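Long-range contact in tailspike protein (Acinetobacter phage vB_ApiP_P1, PDB 6E1R), which probably binds and degrades the capsular polysaccharide of its Acinetobacter host as the trimeric tailspike of the phage: residues I318-I332 against I347-I359. Residues are numbered along the deposited sequence; the frame is centred on the assembly and turned at random.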
# COMPACT_ATOMS: atom_id res chain seq x y z
N ILE A 318 12.68 4.53 14.28
CA ILE A 318 13.27 3.30 13.78
C ILE A 318 14.78 3.49 13.71
O ILE A 318 15.27 4.55 13.31
CB ILE A 318 12.68 2.89 12.41
CG1 ILE A 318 13.27 1.55 11.95
CG2 ILE A 318 12.91 3.98 11.37
CD1 ILE A 318 12.51 0.92 10.81
N LYS A 319 15.52 2.46 14.14
CA LYS A 319 16.98 2.49 14.17
C LYS A 319 17.50 1.19 13.57
O LYS A 319 17.33 0.12 14.16
CB LYS A 319 17.50 2.69 15.59
CG LYS A 319 19.01 2.70 15.70
CD LYS A 319 19.46 2.94 17.13
CE LYS A 319 20.98 2.97 17.24
NZ LYS A 319 21.43 3.32 18.61
N THR A 320 18.14 1.29 12.41
CA THR A 320 18.68 0.12 11.73
C THR A 320 20.12 -0.14 12.18
O THR A 320 20.88 0.79 12.46
CB THR A 320 18.64 0.30 10.21
OG1 THR A 320 19.19 1.57 9.86
CG2 THR A 320 17.20 0.21 9.71
N LEU A 321 20.48 -1.42 12.25
CA LEU A 321 21.79 -1.86 12.69
C LEU A 321 22.34 -2.89 11.71
O LEU A 321 21.65 -3.34 10.79
CB LEU A 321 21.73 -2.45 14.10
CG LEU A 321 21.43 -1.49 15.26
CD1 LEU A 321 21.10 -2.27 16.52
CD2 LEU A 321 22.63 -0.59 15.50
N GLY A 322 23.59 -3.27 11.92
CA GLY A 322 24.23 -4.31 11.15
C GLY A 322 25.38 -3.77 10.31
O GLY A 322 25.85 -2.65 10.47
N ASN A 323 25.82 -4.62 9.38
CA ASN A 323 26.90 -4.30 8.46
C ASN A 323 26.34 -4.29 7.04
O ASN A 323 25.79 -5.30 6.59
CB ASN A 323 28.04 -5.32 8.59
CG ASN A 323 29.19 -5.03 7.65
OD1 ASN A 323 29.32 -3.92 7.11
ND2 ASN A 323 30.05 -6.02 7.44
N SER A 324 26.48 -3.16 6.35
CA SER A 324 25.91 -3.02 5.02
C SER A 324 26.55 -3.96 4.01
O SER A 324 25.94 -4.25 2.97
CB SER A 324 26.03 -1.57 4.54
OG SER A 324 27.39 -1.19 4.41
N ALA A 325 27.76 -4.44 4.28
CA ALA A 325 28.39 -5.40 3.39
C ALA A 325 27.65 -6.73 3.40
O ALA A 325 27.60 -7.42 2.38
CB ALA A 325 29.86 -5.59 3.77
N THR A 326 27.09 -7.11 4.55
CA THR A 326 26.30 -8.33 4.64
C THR A 326 24.87 -8.10 4.15
O THR A 326 24.32 -8.92 3.41
CB THR A 326 26.29 -8.85 6.08
OG1 THR A 326 27.64 -9.05 6.52
CG2 THR A 326 25.53 -10.16 6.17
N GLY A 327 24.26 -7.00 4.57
CA GLY A 327 22.91 -6.69 4.15
C GLY A 327 22.47 -5.39 4.78
O GLY A 327 23.05 -4.92 5.77
N PHE A 328 21.42 -4.81 4.19
CA PHE A 328 20.93 -3.52 4.67
C PHE A 328 19.50 -3.32 4.20
O PHE A 328 19.02 -4.00 3.28
CB PHE A 328 21.81 -2.36 4.19
CG PHE A 328 21.84 -2.20 2.70
CD1 PHE A 328 20.95 -1.35 2.06
CD2 PHE A 328 22.75 -2.91 1.93
CE1 PHE A 328 20.98 -1.20 0.68
CE2 PHE A 328 22.79 -2.76 0.55
CZ PHE A 328 21.90 -1.90 -0.07
N VAL A 329 18.82 -2.37 4.84
CA VAL A 329 17.51 -1.91 4.40
C VAL A 329 17.74 -0.88 3.31
O VAL A 329 18.46 0.11 3.54
CB VAL A 329 16.69 -1.34 5.57
CG1 VAL A 329 15.35 -0.83 5.08
CG2 VAL A 329 16.51 -2.39 6.65
N PRO A 330 17.21 -1.06 2.11
CA PRO A 330 17.41 -0.05 1.06
C PRO A 330 16.50 1.15 1.23
O PRO A 330 16.88 2.28 0.89
CB PRO A 330 17.08 -0.82 -0.23
CG PRO A 330 16.09 -1.85 0.21
CD PRO A 330 16.50 -2.25 1.61
N LEU A 331 15.30 0.93 1.77
CA LEU A 331 14.29 1.97 1.85
C LEU A 331 13.42 1.77 3.07
O LEU A 331 12.99 0.65 3.37
CB LEU A 331 13.42 1.98 0.59
CG LEU A 331 12.17 2.86 0.64
CD1 LEU A 331 12.55 4.32 0.80
CD2 LEU A 331 11.32 2.65 -0.60
N ILE A 332 13.15 2.86 3.78
CA ILE A 332 12.14 2.91 4.83
C ILE A 332 11.12 3.96 4.40
O ILE A 332 11.42 5.16 4.40
CB ILE A 332 12.72 3.23 6.20
CG1 ILE A 332 13.69 2.13 6.64
CG2 ILE A 332 11.61 3.40 7.23
CD1 ILE A 332 14.29 2.36 8.01
N ILE A 347 13.39 10.71 13.52
CA ILE A 347 12.50 9.60 13.16
C ILE A 347 13.32 8.40 12.70
O ILE A 347 13.18 7.29 13.23
CB ILE A 347 11.49 10.05 12.09
CG1 ILE A 347 10.58 11.15 12.64
CG2 ILE A 347 10.67 8.86 11.61
CD1 ILE A 347 9.63 11.72 11.61
N GLY A 348 14.19 8.61 11.72
CA GLY A 348 15.04 7.54 11.25
C GLY A 348 16.48 7.71 11.68
O GLY A 348 17.11 8.73 11.38
N LYS A 349 17.02 6.72 12.39
CA LYS A 349 18.41 6.73 12.83
C LYS A 349 19.17 5.65 12.07
O LYS A 349 18.80 4.48 12.12
CB LYS A 349 18.51 6.51 14.34
CG LYS A 349 19.94 6.28 14.83
CD LYS A 349 20.85 7.45 14.48
CE LYS A 349 22.29 7.17 14.89
NZ LYS A 349 23.22 8.26 14.49
N ASN A 350 20.24 6.06 11.40
CA ASN A 350 21.08 5.15 10.64
C ASN A 350 22.39 4.91 11.39
O ASN A 350 22.97 5.85 11.94
CB ASN A 350 21.39 5.71 9.25
CG ASN A 350 20.18 5.69 8.34
OD1 ASN A 350 19.05 5.47 8.79
ND2 ASN A 350 20.40 5.94 7.06
N THR A 351 22.82 3.66 11.43
CA THR A 351 24.15 3.31 11.92
C THR A 351 25.10 2.91 10.81
O THR A 351 26.31 2.82 11.05
CB THR A 351 24.06 2.19 12.97
OG1 THR A 351 23.45 1.03 12.38
CG2 THR A 351 23.24 2.65 14.16
N MSE A 352 24.59 2.66 9.61
CA MSE A 352 25.42 2.44 8.43
C MSE A 352 25.49 3.72 7.61
O MSE A 352 24.61 4.57 7.71
CB MSE A 352 24.86 1.31 7.56
CG MSE A 352 24.37 0.09 8.30
SE MSE A 352 23.19 -0.92 7.12
CE MSE A 352 23.13 -2.61 8.08
N ALA A 353 26.52 3.85 6.79
CA ALA A 353 26.60 4.98 5.88
C ALA A 353 25.63 4.79 4.72
O ALA A 353 25.40 3.66 4.28
CB ALA A 353 28.03 5.15 5.36
N ASN A 354 25.06 5.90 4.25
CA ASN A 354 24.24 5.95 3.04
C ASN A 354 22.90 5.25 3.17
O ASN A 354 21.90 5.73 2.63
CB ASN A 354 25.02 5.38 1.85
CG ASN A 354 26.37 6.05 1.66
OD1 ASN A 354 26.48 7.27 1.74
ND2 ASN A 354 27.40 5.25 1.41
N TYR A 355 22.85 4.11 3.87
CA TYR A 355 21.63 3.33 3.91
C TYR A 355 21.09 3.24 5.34
O TYR A 355 21.86 3.22 6.30
CB TYR A 355 21.88 1.92 3.37
CG TYR A 355 22.63 1.92 2.06
CD1 TYR A 355 22.07 2.48 0.92
CD2 TYR A 355 23.91 1.38 1.97
CE1 TYR A 355 22.76 2.49 -0.28
CE2 TYR A 355 24.60 1.39 0.78
CZ TYR A 355 24.03 1.94 -0.34
OH TYR A 355 24.71 1.95 -1.53
N PRO A 356 19.75 3.19 5.51
CA PRO A 356 18.74 3.21 4.44
C PRO A 356 18.38 4.60 3.94
O PRO A 356 18.67 5.60 4.60
CB PRO A 356 17.52 2.57 5.12
CG PRO A 356 17.67 2.95 6.54
CD PRO A 356 19.15 2.90 6.82
N LYS A 357 17.76 4.66 2.77
CA LYS A 357 17.12 5.88 2.29
C LYS A 357 15.70 5.96 2.84
O LYS A 357 15.11 4.96 3.24
CB LYS A 357 17.10 5.93 0.77
CG LYS A 357 18.46 5.71 0.11
CD LYS A 357 19.48 6.74 0.57
CE LYS A 357 20.79 6.60 -0.19
NZ LYS A 357 21.85 7.49 0.36
N TYR A 358 15.15 7.17 2.84
CA TYR A 358 13.85 7.42 3.44
C TYR A 358 12.91 8.08 2.44
O TYR A 358 13.33 8.92 1.64
CB TYR A 358 13.98 8.29 4.70
CG TYR A 358 14.68 7.60 5.84
CD1 TYR A 358 16.07 7.57 5.91
CD2 TYR A 358 13.96 6.96 6.84
CE1 TYR A 358 16.72 6.94 6.95
CE2 TYR A 358 14.60 6.32 7.88
CZ TYR A 358 15.98 6.32 7.94
OH TYR A 358 16.62 5.68 8.98
N ILE A 359 11.64 7.68 2.49
CA ILE A 359 10.58 8.32 1.74
C ILE A 359 9.50 8.74 2.72
O ILE A 359 8.97 7.90 3.46
CB ILE A 359 10.00 7.40 0.65
CG1 ILE A 359 11.00 7.25 -0.50
CG2 ILE A 359 8.67 7.94 0.14
CD1 ILE A 359 10.50 6.38 -1.63
O HOH W 1 21.71 2.23 8.93
O HOH W 2 17.17 3.47 10.20
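Residues 318-332 and 347-359 are successive turns of a right-handed parallel beta-helix, the fold of many phage tailspikes. The flanking strands pair in parallel, Ile-318 and Lys-319 with Gly-348 and Lys-349, then Leu-331 and Ile-332 with Lys-357 and Tyr-358, the longer loop of 318-332 taking up the four-residue shift. Lys-349 N donates to Ile-318 O (2.9 Å) and Ile-332 N to Lys-357 O (2.9 Å). The aliphatic parts of Lys-319 and Lys-349 run alongside, CG on CG, and Lys-349 NZ is salt-bridged to Glu-373. The straight chain of selenomethionine Met-352 (chi2 161°) carries SE to 3.5 Å from Phe-328 CB. The Phe-328 and Tyr-355 rings stack face to face, planes 19° apart, with Asn-354 CB over the other face of Tyr-355; His-392 and Tyr-364 of a second subunit meet Phe-328 at the trimer interface. The Pro-356 ring, after a cis peptide, packs CG on Ile-332 CD1 (3.7 Å). Asn-350 ND2 donates to a lone pair of Pro-356 O (3.0 Å). One water links Thr-320 OG1, Met-352 N and Tyr-355 O; a second joins that hydroxyl to Tyr-358 OH (2.6 Å from the water) and Lys-349 O.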